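Local coordinates for putative Ribokinase II (Escherichia coli O6, PDB 3IQ0), which probably catalyses the ATP-dependent, magnesium-assisted phosphorylation of a sugar or related substrate, possibly ribose, as do kinases of the pfkB (ribokinase) family, at residues C131-I136 / G161-F166; S4-I9 / A41-Q46; V60-F65 / I83-L88; T91-V96 / I107-N112; E15-K20 / R294-G299. All blocks are in the same frame, centred on the assembly; numbering follows the deposited sequence.

Contact 1: residues C131-I136 / G161-F166; sequences CTHFHI and GGVISF
The hydroxyl OG of Ser165 is gripped from two directions, lying 2.6 Å from His135 ND1 and 2.6 Å from a water that also donates, weakly, to Phe134 O. Ser165 OG meets the His135 imidazole at its edge, near the ring plane, because the serine places OG between its own backbone N and carbonyl carbon (chi1 53°). On the same face, Val163 lies alongside His133, and its CB sits over one face of that imidazole, 3.9 Å from His133 CD2, in a CH-pi contact. Strands 131-137 and 163-167 are the two parallel strands of a beta-alpha-beta crossover, with helix 144-159 as the connection, and Phe134 and Ile136 pack against that helix. Four backbone bonds join the strands, among them Val163 N to Thr132 O at 2.7 Å and Ser165 N to Phe134 O at 2.9 Å. The face carrying Phe134, Ile136, Ile164 and Phe166 is apolar. Here Ile164 CD1 reaches Phe134 CB at 3.8 Å, while the Ile136 and Phe166 side chains meet at a slant, Ile136 CG2 lying 4.0 Å from Phe166 CD1. Ile136 O approaches the edge of the same ring, 3.5 Å from Phe166 CD1.

Contact 2: residues S4-I9 / A41-Q46; sequences SKVFTI and AIFIDQ
Methyl CG2 of Thr8 and the end of Ile44 meet at the middle of this strand-helix contact, with Thr8 CG2 3.9 Å from Ile44 CD1 and 4.0 Å from Ile44 CB. Ile44 CD1 also comes down onto the strand backbone, 4.0 Å from Val6 O. Beside it stands the Phe43 ring, which Val6 approaches at the edge, its CG1 at 4.5 Å from Phe43 CE2, while Thr8 CB comes obliquely to within 4.2 Å of Phe43 CD2. The methyl of Thr8 faces the helix because OG1 takes the place opposite the backbone N (chi1 -168°) and is drawn to the carbonyl O of His135 on the adjacent strand. That hydrogen bond fixes the rotation of the side chain. The imidazole of His135 in turn stacks on Phe43, so His135 touches both Thr8, through its carbonyl, and Phe43, through its ring. Further out, Ile44 rests on Cys54 of strand 54-61, and Phe43 on Ile267 of helix 258-271. Strand 5-9 and helix 39-49 run nearly antiparallel (167°), 8.6 Å apart at the axes, and the helix covers the largely parallel central sheet of the Rossmann-like kinase domain. Since no hydrogen bond joins the two segments directly, helix and strand cohere here through dispersion between buried carbon atoms, and the threonine hydroxyl is satisfied within the sheet.

Contact 3: residues V60-F65 / I83-L88; sequences VGNDGF and ISVLPL
The carboxamide of Asn62 is the flat side-chain group at this contact, and no group of 83-88 stacks on it. Methyl CG1 of Val85 instead meets its stem at a slant, 3.7 Å from Asn62 CB and 4.1 Å from Asn62 OD1. Swinging the Asn62 amide opposite its backbone N (chi1 179°) leaves CB to pack, and CB also lies 4.1 Å from Pro87 CA. The strands pair in parallel. Val60 N donates to Ser84 O at 3.0 Å, and Leu86 N donates to Val60 O at 2.7 Å, both nearly straight (167° and 169° at the hydrogen). Beyond this pair a water links the two chains: it accepts from Asn62 N at 2.8 Å and lies 2.7 Å from Pro87 O, to which it can donate. The chain of 60-65 bends in an inverse gamma turn centred on Asn62. Val60 CG2 also reaches Ile83 CG2 at 4.1 Å, the two side chains meeting aslant. Asp63 then serves as N-cap of helix 64-75, its OD1 accepting from Gly66 N and also bonded to the hydroxyl of Thr91. The contact thus joins the two strands of a beta-alpha-beta unit, 54-61 and 83-86, at the margin of the large sheet, where Ile70 of helix 64-75 covers Val60 and Ile83, and where Phe65 meets Phe95 of the second subunit edge-to-face.

Contact 4: residues T91-V96 / I107-N112; sequences TGSAFV and IFNIKN
Ala94 and Phe108 pair side by side in the beta hairpin of strands 92-96 and 106-109, part of the small sheet that probably corresponds to the lid of ribokinase-like enzymes. Ala94 CB meets the Phe108 ring obliquely, 3.6 Å from Phe108 CD1, and the same ring stacks on Phe106. On the other face of the sheet, Phe95 and Ile107 form a hydrogen-bonded pair whose stems lie together, Phe95 CB at 4.1 Å from Ile107 CB. The Phe95 ring turns its edge to the carbonyl of Ile107, with CD2 at 4.0 Å from Ile107 O. Beyond the hairpin, Ile107 packs on Phe65 of the second subunit and Asn109 on Asn109 of the second subunit, so this face belongs to the dimer interface. Next along the strands, Ser93 and Asn109 share two backbone bonds, Ser93 N to Asn109 O and Asn109 N to Ser93 O, each 3.1 Å, although the first donor stands clearly above the carbonyl plane. Their side chains lie on the Phe95 face, with Ser93 OG 3.8 Å from Asn109 CB. Ser93 OG, set between its backbone N and carbonyl carbon (chi1 71°), is hydrogen-bonded to two waters: one also binds Thr91 O and Asn109 ND2, while the other lies 2.7 Å from Ser93 OG and donates to Ile107 O at 2.9 Å.

Contact 5: residues E15-K20 / R294-G299; sequences EIMASK and RGPMEG
The small lid-like sheet meets the main domain here, where Glu15 and Met17 of strand 13-18 press on the loop 294-299 that precedes helix 303-312. The Glu15 carboxylate and the Pro296 ring approach from opposite directions. Both oxygens share the touch, with Glu15 OE2 3.0 Å and Glu15 OE1 3.1 Å from Pro296 CG; Glu15 OE1 is also 3.3 Å from Pro296 CD. The glutamate reaches the ring with CG opposite its backbone N (chi1 -171°) and the chain extended beyond. Met17, modelled as selenomethionine, bends at its third torsion (-111°), which carries its methyl CE end-on to Pro296 CD at 3.7 Å, and tightly against Gly295 CA at 3.5 Å. Its SE slides past Arg294, 3.9 Å from CG of that residue. A type I turn from Gly295 to Glu298, closed by Glu298 N to Gly295 O, shapes the loop. Gly295 N bonds Asp254, and Pro296 also touches Thr256, both in the DPTGAGD stretch. No hydrogen bond joins the two segments, so the interface rests on close carbon packing and on carboxylate oxygens facing proline C-H groups, an electrostatic attraction that is probably weak.

In the fold
Contacts 1 and 2 share the large sheet and touch directly: His135 N lies 2.8 Å from Phe7 O. Contact 3 extends that sheet to its margin, its centre about 19 Å from that of contact 2. It is tied to contact 4 through Thr91, whose OG1 is 2.8 Å from Gly61 N. Contact 4 meets contact 5 in the small sheet, where Ile16 N approaches Ala94 O at 2.8 Å, and contact 5 returns to the main domain as Pro296 and Met297 pack on helix 39-49 of contact 2. The side chains of His135, Phe43 and Pro296 each lie about 9 Å from the bound ATP, and Phe108 of contact 4 about 10 Å; contacts 3 and 4 also touch the second subunit, as does Ile16 of contact 5.

Contact 1: residues C131-I136 / G161-F166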
# COMPACT_ATOMS: atom_id res chain seq x y z
N CYS B 131 4.50 -28.40 -16.87
CA CYS B 131 3.20 -28.07 -16.32
C CYS B 131 2.11 -28.75 -17.13
O CYS B 131 1.93 -28.46 -18.32
CB CYS B 131 2.96 -26.57 -16.31
SG CYS B 131 1.31 -26.15 -15.71
N THR B 132 1.38 -29.65 -16.48
CA THR B 132 0.30 -30.39 -17.12
C THR B 132 -1.06 -29.84 -16.70
O THR B 132 -2.09 -30.17 -17.28
CB THR B 132 0.35 -31.88 -16.71
OG1 THR B 132 0.25 -31.98 -15.29
CG2 THR B 132 1.66 -32.52 -17.16
N HIS B 133 -1.06 -29.01 -15.65
CA HIS B 133 -2.28 -28.41 -15.15
C HIS B 133 -2.01 -26.97 -14.76
O HIS B 133 -1.13 -26.69 -13.94
CB HIS B 133 -2.81 -29.18 -13.94
CG HIS B 133 -3.44 -30.49 -14.28
ND1 HIS B 133 -2.74 -31.53 -14.86
CD2 HIS B 133 -4.71 -30.94 -14.12
CE1 HIS B 133 -3.55 -32.56 -15.04
NE2 HIS B 133 -4.75 -32.22 -14.60
N PHE B 134 -2.75 -26.05 -15.37
CA PHE B 134 -2.58 -24.64 -15.09
C PHE B 134 -3.91 -24.10 -14.57
O PHE B 134 -4.95 -24.28 -15.21
CB PHE B 134 -2.18 -23.89 -16.36
CG PHE B 134 -1.70 -22.49 -16.11
CD1 PHE B 134 -0.46 -22.26 -15.53
CD2 PHE B 134 -2.49 -21.40 -16.46
CE1 PHE B 134 -0.01 -20.96 -15.31
CE2 PHE B 134 -2.05 -20.09 -16.24
CZ PHE B 134 -0.81 -19.88 -15.66
N HIS B 135 -3.85 -23.45 -13.42
CA HIS B 135 -5.06 -22.91 -12.81
C HIS B 135 -5.10 -21.38 -12.85
O HIS B 135 -4.13 -20.71 -12.52
CB HIS B 135 -5.16 -23.37 -11.36
CG HIS B 135 -6.38 -22.87 -10.67
ND1 HIS B 135 -7.63 -23.41 -10.87
CD2 HIS B 135 -6.55 -21.83 -9.82
CE1 HIS B 135 -8.52 -22.73 -10.18
NE2 HIS B 135 -7.89 -21.76 -9.53
N ILE B 136 -6.25 -20.85 -13.26
CA ILE B 136 -6.43 -19.42 -13.36
C ILE B 136 -7.49 -18.89 -12.40
O ILE B 136 -8.57 -19.45 -12.28
CB ILE B 136 -6.83 -19.02 -14.80
CG1 ILE B 136 -5.68 -19.32 -15.76
CG2 ILE B 136 -7.18 -17.54 -14.87
CD1 ILE B 136 -6.09 -19.26 -17.22
N GLY B 161 -0.12 -30.06 -24.27
CA GLY B 161 -1.23 -30.93 -23.94
C GLY B 161 -1.70 -30.87 -22.50
O GLY B 161 -2.15 -31.87 -21.96
N GLY B 162 -1.58 -29.70 -21.87
CA GLY B 162 -2.00 -29.55 -20.49
C GLY B 162 -3.47 -29.23 -20.30
O GLY B 162 -4.18 -28.95 -21.27
N VAL B 163 -3.92 -29.25 -19.05
CA VAL B 163 -5.31 -28.97 -18.70
C VAL B 163 -5.44 -27.62 -18.00
O VAL B 163 -4.61 -27.25 -17.17
CB VAL B 163 -5.89 -30.06 -17.77
CG1 VAL B 163 -7.31 -29.71 -17.34
CG2 VAL B 163 -5.87 -31.41 -18.48
N ILE B 164 -6.49 -26.88 -18.35
CA ILE B 164 -6.74 -25.56 -17.78
C ILE B 164 -7.94 -25.59 -16.82
O ILE B 164 -9.01 -26.11 -17.16
CB ILE B 164 -7.02 -24.52 -18.91
CG1 ILE B 164 -5.86 -24.50 -19.91
CG2 ILE B 164 -7.24 -23.13 -18.32
CD1 ILE B 164 -4.54 -24.00 -19.36
N SER B 165 -7.76 -25.06 -15.61
CA SER B 165 -8.85 -24.98 -14.64
C SER B 165 -9.07 -23.49 -14.44
O SER B 165 -8.12 -22.71 -14.50
CB SER B 165 -8.47 -25.67 -13.31
OG SER B 165 -7.25 -25.17 -12.80
N PHE B 166 -10.31 -23.10 -14.20
CA PHE B 166 -10.62 -21.68 -14.07
C PHE B 166 -11.64 -21.42 -12.97
O PHE B 166 -12.71 -22.03 -12.94
CB PHE B 166 -11.13 -21.18 -15.43
CG PHE B 166 -11.62 -19.75 -15.43
CD1 PHE B 166 -10.95 -18.76 -14.72
CD2 PHE B 166 -12.72 -19.39 -16.21
CE1 PHE B 166 -11.35 -17.42 -14.80
CE2 PHE B 166 -13.13 -18.05 -16.29
CZ PHE B 166 -12.44 -17.06 -15.59
O HOH W 1 -5.83 -27.08 -13.92

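Contact 2: residues S4-I9 / A41-Q46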
# COMPACT_ATOMS: atom_id res chain seq x y z
N SER B 4 5.76 -33.85 -13.20
CA SER B 4 4.51 -33.19 -13.57
C SER B 4 4.17 -32.15 -12.50
O SER B 4 4.16 -32.47 -11.31
CB SER B 4 3.37 -34.21 -13.66
OG SER B 4 2.11 -33.57 -13.69
N LYS B 5 3.89 -30.91 -12.91
CA LYS B 5 3.59 -29.85 -11.95
C LYS B 5 2.31 -29.05 -12.18
O LYS B 5 1.92 -28.79 -13.31
CB LYS B 5 4.75 -28.86 -11.88
CG LYS B 5 6.04 -29.39 -11.27
CD LYS B 5 6.91 -28.24 -10.81
CE LYS B 5 8.23 -28.73 -10.24
NZ LYS B 5 9.12 -29.31 -11.29
N VAL B 6 1.68 -28.67 -11.08
CA VAL B 6 0.47 -27.86 -11.14
C VAL B 6 0.95 -26.42 -10.96
O VAL B 6 1.70 -26.13 -10.03
CB VAL B 6 -0.52 -28.21 -10.01
CG1 VAL B 6 -1.65 -27.20 -10.00
CG2 VAL B 6 -1.08 -29.60 -10.21
N PHE B 7 0.53 -25.53 -11.84
CA PHE B 7 0.95 -24.14 -11.75
C PHE B 7 -0.25 -23.20 -11.68
O PHE B 7 -1.35 -23.56 -12.09
CB PHE B 7 1.78 -23.74 -12.97
CG PHE B 7 3.26 -23.81 -12.75
CD1 PHE B 7 3.97 -22.68 -12.34
CD2 PHE B 7 3.96 -25.00 -12.95
CE1 PHE B 7 5.35 -22.73 -12.15
CE2 PHE B 7 5.33 -25.06 -12.76
CZ PHE B 7 6.03 -23.93 -12.36
N THR B 8 -0.02 -22.02 -11.12
CA THR B 8 -1.05 -21.00 -11.08
C THR B 8 -0.33 -19.69 -11.34
O THR B 8 0.89 -19.65 -11.43
CB THR B 8 -1.80 -20.92 -9.73
OG1 THR B 8 -2.95 -20.09 -9.90
CG2 THR B 8 -0.92 -20.33 -8.65
N ILE B 9 -1.09 -18.62 -11.46
CA ILE B 9 -0.52 -17.33 -11.75
C ILE B 9 -1.40 -16.26 -11.13
O ILE B 9 -2.59 -16.47 -10.94
CB ILE B 9 -0.47 -17.14 -13.29
CG1 ILE B 9 0.23 -15.84 -13.66
CG2 ILE B 9 -1.89 -17.16 -13.85
CD1 ILE B 9 0.57 -15.77 -15.14
N ALA B 41 -2.04 -17.62 -4.45
CA ALA B 41 -1.10 -18.11 -3.45
C ALA B 41 -1.74 -19.09 -2.48
O ALA B 41 -1.14 -20.11 -2.12
CB ALA B 41 -0.49 -16.93 -2.68
N ILE B 42 -2.96 -18.79 -2.04
CA ILE B 42 -3.66 -19.68 -1.12
C ILE B 42 -4.01 -20.98 -1.85
O ILE B 42 -3.88 -22.07 -1.29
CB ILE B 42 -4.93 -19.02 -0.57
CG1 ILE B 42 -4.57 -17.69 0.10
CG2 ILE B 42 -5.61 -19.94 0.43
CD1 ILE B 42 -5.75 -16.84 0.47
N PHE B 43 -4.44 -20.87 -3.10
CA PHE B 43 -4.78 -22.04 -3.90
C PHE B 43 -3.56 -22.96 -3.98
O PHE B 43 -3.64 -24.14 -3.64
CB PHE B 43 -5.16 -21.62 -5.33
CG PHE B 43 -5.28 -22.78 -6.30
CD1 PHE B 43 -6.47 -23.49 -6.42
CD2 PHE B 43 -4.20 -23.16 -7.10
CE1 PHE B 43 -6.60 -24.55 -7.32
CE2 PHE B 43 -4.31 -24.23 -8.00
CZ PHE B 43 -5.51 -24.92 -8.11
N ILE B 44 -2.44 -22.40 -4.42
CA ILE B 44 -1.22 -23.17 -4.57
C ILE B 44 -0.66 -23.70 -3.26
O ILE B 44 -0.03 -24.75 -3.24
CB ILE B 44 -0.13 -22.34 -5.31
CG1 ILE B 44 0.70 -23.26 -6.19
CG2 ILE B 44 0.75 -21.60 -4.33
CD1 ILE B 44 -0.10 -23.90 -7.30
N ASP B 45 -0.88 -22.98 -2.16
CA ASP B 45 -0.39 -23.46 -0.87
C ASP B 45 -1.17 -24.72 -0.49
O ASP B 45 -0.62 -25.67 0.08
CB ASP B 45 -0.56 -22.40 0.21
CG ASP B 45 0.23 -22.72 1.46
OD1 ASP B 45 1.45 -22.91 1.36
OD2 ASP B 45 -0.37 -22.78 2.55
N GLN B 46 -2.46 -24.75 -0.82
CA GLN B 46 -3.27 -25.91 -0.49
C GLN B 46 -2.81 -27.08 -1.36
O GLN B 46 -2.76 -28.22 -0.89
CB GLN B 46 -4.76 -25.63 -0.71
CG GLN B 46 -5.70 -26.80 -0.38
CD GLN B 46 -5.45 -27.36 1.01
OE1 GLN B 46 -4.65 -28.30 1.19
NE2 GLN B 46 -6.11 -26.80 2.00

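Contact 3: residues V60-F65 / I83-L88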
# COMPACT_ATOMS: atom_id res chain seq x y z
N VAL B 60 6.37 -9.71 -6.63
CA VAL B 60 6.33 -9.06 -5.32
C VAL B 60 7.40 -7.99 -5.33
O VAL B 60 8.27 -7.98 -6.21
CB VAL B 60 6.62 -10.04 -4.15
CG1 VAL B 60 5.59 -11.16 -4.13
CG2 VAL B 60 8.02 -10.60 -4.28
N GLY B 61 7.34 -7.08 -4.37
CA GLY B 61 8.34 -6.03 -4.29
C GLY B 61 9.55 -6.53 -3.52
O GLY B 61 9.53 -7.65 -2.99
N ASN B 62 10.59 -5.72 -3.45
CA ASN B 62 11.81 -6.08 -2.74
C ASN B 62 11.71 -5.61 -1.28
O ASN B 62 12.52 -4.81 -0.82
CB ASN B 62 13.01 -5.43 -3.42
CG ASN B 62 14.32 -5.74 -2.72
OD1 ASN B 62 14.62 -6.89 -2.41
ND2 ASN B 62 15.10 -4.70 -2.47
N ASP B 63 10.70 -6.12 -0.57
CA ASP B 63 10.49 -5.76 0.82
C ASP B 63 10.10 -7.00 1.64
O ASP B 63 9.88 -8.08 1.08
CB ASP B 63 9.40 -4.69 0.94
CG ASP B 63 8.10 -5.09 0.24
OD1 ASP B 63 7.63 -6.22 0.47
OD2 ASP B 63 7.55 -4.27 -0.53
N GLY B 64 10.03 -6.84 2.96
CA GLY B 64 9.69 -7.94 3.85
C GLY B 64 8.33 -8.56 3.64
O GLY B 64 8.11 -9.72 4.01
N PHE B 65 7.40 -7.80 3.08
CA PHE B 65 6.06 -8.32 2.81
C PHE B 65 6.16 -9.28 1.64
O PHE B 65 5.41 -10.25 1.55
CB PHE B 65 5.10 -7.18 2.49
CG PHE B 65 4.73 -6.33 3.67
CD1 PHE B 65 5.05 -6.73 4.97
CD2 PHE B 65 4.01 -5.15 3.50
CE1 PHE B 65 4.66 -5.98 6.07
CE2 PHE B 65 3.62 -4.39 4.60
CZ PHE B 65 3.94 -4.81 5.88
N ILE B 83 8.47 -16.50 -9.12
CA ILE B 83 8.13 -15.31 -8.35
C ILE B 83 9.21 -14.26 -8.55
O ILE B 83 10.30 -14.36 -7.98
CB ILE B 83 7.99 -15.62 -6.84
CG1 ILE B 83 6.81 -16.58 -6.61
CG2 ILE B 83 7.76 -14.33 -6.07
CD1 ILE B 83 6.54 -16.92 -5.15
N SER B 84 8.91 -13.25 -9.36
CA SER B 84 9.86 -12.17 -9.64
C SER B 84 9.82 -11.10 -8.56
O SER B 84 8.77 -10.84 -7.97
CB SER B 84 9.55 -11.53 -10.99
OG SER B 84 9.50 -12.50 -12.02
N VAL B 85 10.96 -10.47 -8.30
CA VAL B 85 11.05 -9.41 -7.30
C VAL B 85 11.23 -8.08 -8.04
O VAL B 85 12.19 -7.91 -8.80
CB VAL B 85 12.22 -9.65 -6.33
CG1 VAL B 85 12.24 -8.58 -5.25
CG2 VAL B 85 12.09 -11.03 -5.70
N LEU B 86 10.31 -7.14 -7.82
CA LEU B 86 10.37 -5.84 -8.48
C LEU B 86 10.77 -4.73 -7.52
O LEU B 86 9.97 -4.28 -6.70
CB LEU B 86 9.01 -5.53 -9.10
CG LEU B 86 8.41 -6.61 -10.00
CD1 LEU B 86 7.09 -6.12 -10.56
CD2 LEU B 86 9.36 -6.96 -11.12
N PRO B 87 12.03 -4.26 -7.62
CA PRO B 87 12.59 -3.19 -6.78
C PRO B 87 11.79 -1.89 -6.76
O PRO B 87 11.63 -1.27 -5.70
CB PRO B 87 13.98 -2.99 -7.37
CG PRO B 87 14.33 -4.36 -7.87
CD PRO B 87 13.05 -4.78 -8.55
N LEU B 88 11.30 -1.47 -7.92
CA LEU B 88 10.54 -0.23 -8.01
C LEU B 88 9.09 -0.30 -7.56
O LEU B 88 8.38 0.71 -7.55
CB LEU B 88 10.59 0.29 -9.45
CG LEU B 88 11.98 0.54 -10.04
CD1 LEU B 88 11.84 1.01 -11.47
CD2 LEU B 88 12.73 1.56 -9.19
O HOH W 2 10.45 -2.94 -3.96

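Contact 4: residues T91-V96 / I107-N112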
# COMPACT_ATOMS: atom_id res chain seq x y z
N THR B 91 5.05 -4.55 -2.60
CA THR B 91 4.28 -5.79 -2.56
C THR B 91 2.85 -5.42 -2.22
O THR B 91 2.60 -4.60 -1.34
CB THR B 91 4.85 -6.75 -1.50
OG1 THR B 91 6.19 -7.11 -1.85
CG2 THR B 91 4.00 -8.02 -1.41
N GLY B 92 1.90 -6.01 -2.94
CA GLY B 92 0.50 -5.74 -2.69
C GLY B 92 0.13 -5.99 -1.24
O GLY B 92 0.83 -6.71 -0.52
N SER B 93 -0.98 -5.40 -0.81
CA SER B 93 -1.44 -5.57 0.56
C SER B 93 -2.94 -5.40 0.66
O SER B 93 -3.59 -4.91 -0.27
CB SER B 93 -0.78 -4.53 1.47
OG SER B 93 -1.29 -3.24 1.19
N ALA B 94 -3.49 -5.81 1.79
CA ALA B 94 -4.92 -5.69 2.03
C ALA B 94 -5.19 -5.55 3.53
O ALA B 94 -4.76 -6.40 4.31
CB ALA B 94 -5.65 -6.90 1.49
N PHE B 95 -5.86 -4.47 3.92
CA PHE B 95 -6.23 -4.23 5.31
C PHE B 95 -7.69 -4.66 5.38
O PHE B 95 -8.48 -4.30 4.52
CB PHE B 95 -6.13 -2.74 5.65
CG PHE B 95 -4.72 -2.23 5.77
CD1 PHE B 95 -4.08 -2.21 7.01
CD2 PHE B 95 -4.05 -1.74 4.66
CE1 PHE B 95 -2.79 -1.71 7.14
CE2 PHE B 95 -2.75 -1.24 4.77
CZ PHE B 95 -2.12 -1.22 6.01
N VAL B 96 -8.05 -5.42 6.41
CA VAL B 96 -9.42 -5.89 6.54
C VAL B 96 -9.95 -5.71 7.96
O VAL B 96 -9.19 -5.74 8.93
CB VAL B 96 -9.52 -7.39 6.13
CG1 VAL B 96 -8.61 -8.22 7.01
CG2 VAL B 96 -10.94 -7.89 6.23
N ILE B 107 -9.30 -2.46 2.35
CA ILE B 107 -8.57 -1.34 1.76
C ILE B 107 -7.48 -2.06 0.99
O ILE B 107 -6.49 -2.51 1.57
CB ILE B 107 -7.93 -0.39 2.79
CG1 ILE B 107 -9.00 0.49 3.45
CG2 ILE B 107 -6.89 0.49 2.09
CD1 ILE B 107 -8.46 1.54 4.40
N PHE B 108 -7.69 -2.20 -0.31
CA PHE B 108 -6.77 -2.90 -1.20
C PHE B 108 -5.73 -2.04 -1.90
O PHE B 108 -5.99 -0.90 -2.28
CB PHE B 108 -7.53 -3.63 -2.31
CG PHE B 108 -8.37 -4.76 -1.83
CD1 PHE B 108 -7.78 -5.90 -1.28
CD2 PHE B 108 -9.75 -4.72 -1.96
CE1 PHE B 108 -8.56 -6.97 -0.87
CE2 PHE B 108 -10.54 -5.79 -1.56
CZ PHE B 108 -9.95 -6.92 -1.01
N ASN B 109 -4.56 -2.64 -2.09
CA ASN B 109 -3.47 -2.04 -2.85
C ASN B 109 -2.90 -3.18 -3.66
O ASN B 109 -1.88 -3.77 -3.31
CB ASN B 109 -2.37 -1.47 -1.97
CG ASN B 109 -1.18 -1.00 -2.80
OD1 ASN B 109 -1.36 -0.36 -3.84
ND2 ASN B 109 0.02 -1.32 -2.35
N ILE B 110 -3.57 -3.51 -4.76
CA ILE B 110 -3.15 -4.60 -5.62
C ILE B 110 -2.94 -4.11 -7.05
O ILE B 110 -1.87 -4.28 -7.62
CB ILE B 110 -4.22 -5.71 -5.63
CG1 ILE B 110 -4.40 -6.27 -4.22
CG2 ILE B 110 -3.84 -6.78 -6.64
CD1 ILE B 110 -5.57 -7.23 -4.11
N LYS B 111 -3.98 -3.51 -7.61
CA LYS B 111 -3.97 -2.99 -8.97
C LYS B 111 -2.77 -2.10 -9.24
O LYS B 111 -2.17 -2.16 -10.32
CB LYS B 111 -5.26 -2.22 -9.23
CG LYS B 111 -5.41 -1.69 -10.65
CD LYS B 111 -5.86 -0.24 -10.65
CE LYS B 111 -7.10 -0.04 -9.79
NZ LYS B 111 -7.40 1.41 -9.56
N ASN B 112 -2.42 -1.26 -8.27
CA ASN B 112 -1.30 -0.34 -8.42
C ASN B 112 -0.04 -0.74 -7.68
O ASN B 112 0.83 0.09 -7.44
CB ASN B 112 -1.72 1.06 -7.98
CG ASN B 112 -2.79 1.64 -8.86
OD1 ASN B 112 -2.62 1.72 -10.08
ND2 ASN B 112 -3.91 2.04 -8.26
O HOH W 3 1.07 -2.52 -0.38
O HOH W 4 -3.68 -1.98 1.61

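Contact 5: residues E15-K20 / R294-G299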
# COMPACT_ATOMS: atom_id res chain seq x y z
N GLU B 15 -1.84 -9.63 4.09
CA GLU B 15 -3.07 -9.12 4.69
C GLU B 15 -2.75 -8.65 6.10
O GLU B 15 -2.00 -9.31 6.81
CB GLU B 15 -4.13 -10.22 4.73
CG GLU B 15 -5.51 -9.73 5.14
CD GLU B 15 -6.58 -10.79 4.96
OE1 GLU B 15 -7.04 -11.36 5.98
OE2 GLU B 15 -6.97 -11.06 3.81
N ILE B 16 -3.30 -7.50 6.48
CA ILE B 16 -3.12 -6.94 7.82
C ILE B 16 -4.54 -6.87 8.37
O ILE B 16 -5.38 -6.13 7.86
CB ILE B 16 -2.51 -5.52 7.78
CG1 ILE B 16 -1.06 -5.57 7.30
CG2 ILE B 16 -2.56 -4.90 9.17
CD1 ILE B 16 -0.89 -5.88 5.84
N MSE B 17 -4.82 -7.66 9.40
CA MSE B 17 -6.17 -7.74 9.98
C MSE B 17 -6.44 -6.91 11.23
O MSE B 17 -5.60 -6.80 12.11
CB MSE B 17 -6.50 -9.20 10.30
CG MSE B 17 -6.60 -10.12 9.09
SE MSE B 17 -6.67 -11.99 9.58
CE MSE B 17 -4.96 -12.51 8.91
N ALA B 18 -7.64 -6.35 11.30
CA ALA B 18 -8.03 -5.58 12.47
C ALA B 18 -8.07 -6.57 13.63
O ALA B 18 -8.55 -7.70 13.48
CB ALA B 18 -9.40 -4.98 12.25
N SER B 19 -7.57 -6.15 14.78
CA SER B 19 -7.55 -7.01 15.96
C SER B 19 -8.93 -7.19 16.59
O SER B 19 -9.16 -8.18 17.28
CB SER B 19 -6.60 -6.45 17.01
OG SER B 19 -7.11 -5.25 17.55
N LYS B 20 -9.83 -6.24 16.35
CA LYS B 20 -11.17 -6.32 16.94
C LYS B 20 -12.31 -6.10 15.97
O LYS B 20 -12.18 -5.35 15.00
CB LYS B 20 -11.32 -5.31 18.08
CG LYS B 20 -10.27 -5.37 19.17
CD LYS B 20 -10.76 -4.63 20.40
CE LYS B 20 -9.61 -4.16 21.26
NZ LYS B 20 -8.82 -3.10 20.56
N ARG B 294 -8.68 -18.23 11.45
CA ARG B 294 -8.52 -16.86 10.97
C ARG B 294 -7.22 -16.67 10.20
O ARG B 294 -6.16 -17.15 10.60
CB ARG B 294 -8.58 -15.89 12.15
CG ARG B 294 -8.84 -14.45 11.77
CD ARG B 294 -9.12 -13.61 13.01
NE ARG B 294 -8.01 -13.67 13.95
CZ ARG B 294 -7.98 -13.06 15.13
NH1 ARG B 294 -9.01 -12.33 15.53
NH2 ARG B 294 -6.92 -13.18 15.92
N GLY B 295 -7.31 -15.94 9.09
CA GLY B 295 -6.14 -15.72 8.26
C GLY B 295 -6.40 -16.39 6.94
O GLY B 295 -6.71 -17.58 6.90
N PRO B 296 -6.24 -15.67 5.82
CA PRO B 296 -6.46 -16.15 4.45
C PRO B 296 -5.85 -17.50 4.11
O PRO B 296 -6.51 -18.35 3.50
CB PRO B 296 -5.87 -15.03 3.59
CG PRO B 296 -6.01 -13.82 4.45
CD PRO B 296 -5.59 -14.35 5.79
N MSE B 297 -4.59 -17.70 4.49
CA MSE B 297 -3.89 -18.94 4.16
C MSE B 297 -3.60 -19.81 5.37
O MSE B 297 -2.86 -20.79 5.28
CB MSE B 297 -2.57 -18.58 3.47
CG MSE B 297 -1.92 -19.70 2.69
SE MSE B 297 -0.21 -19.18 2.02
CE MSE B 297 -0.76 -17.64 1.00
N GLU B 298 -4.18 -19.47 6.51
CA GLU B 298 -3.92 -20.21 7.74
C GLU B 298 -4.82 -21.42 7.96
O GLU B 298 -4.64 -22.16 8.93
CB GLU B 298 -4.03 -19.26 8.93
CG GLU B 298 -3.22 -17.98 8.74
CD GLU B 298 -1.76 -18.25 8.43
OE1 GLU B 298 -1.10 -18.93 9.24
OE2 GLU B 298 -1.28 -17.79 7.38
N GLY B 299 -5.77 -21.63 7.06
CA GLY B 299 -6.68 -22.76 7.22
C GLY B 299 -6.47 -23.93 6.28
O GLY B 299 -7.30 -24.83 6.25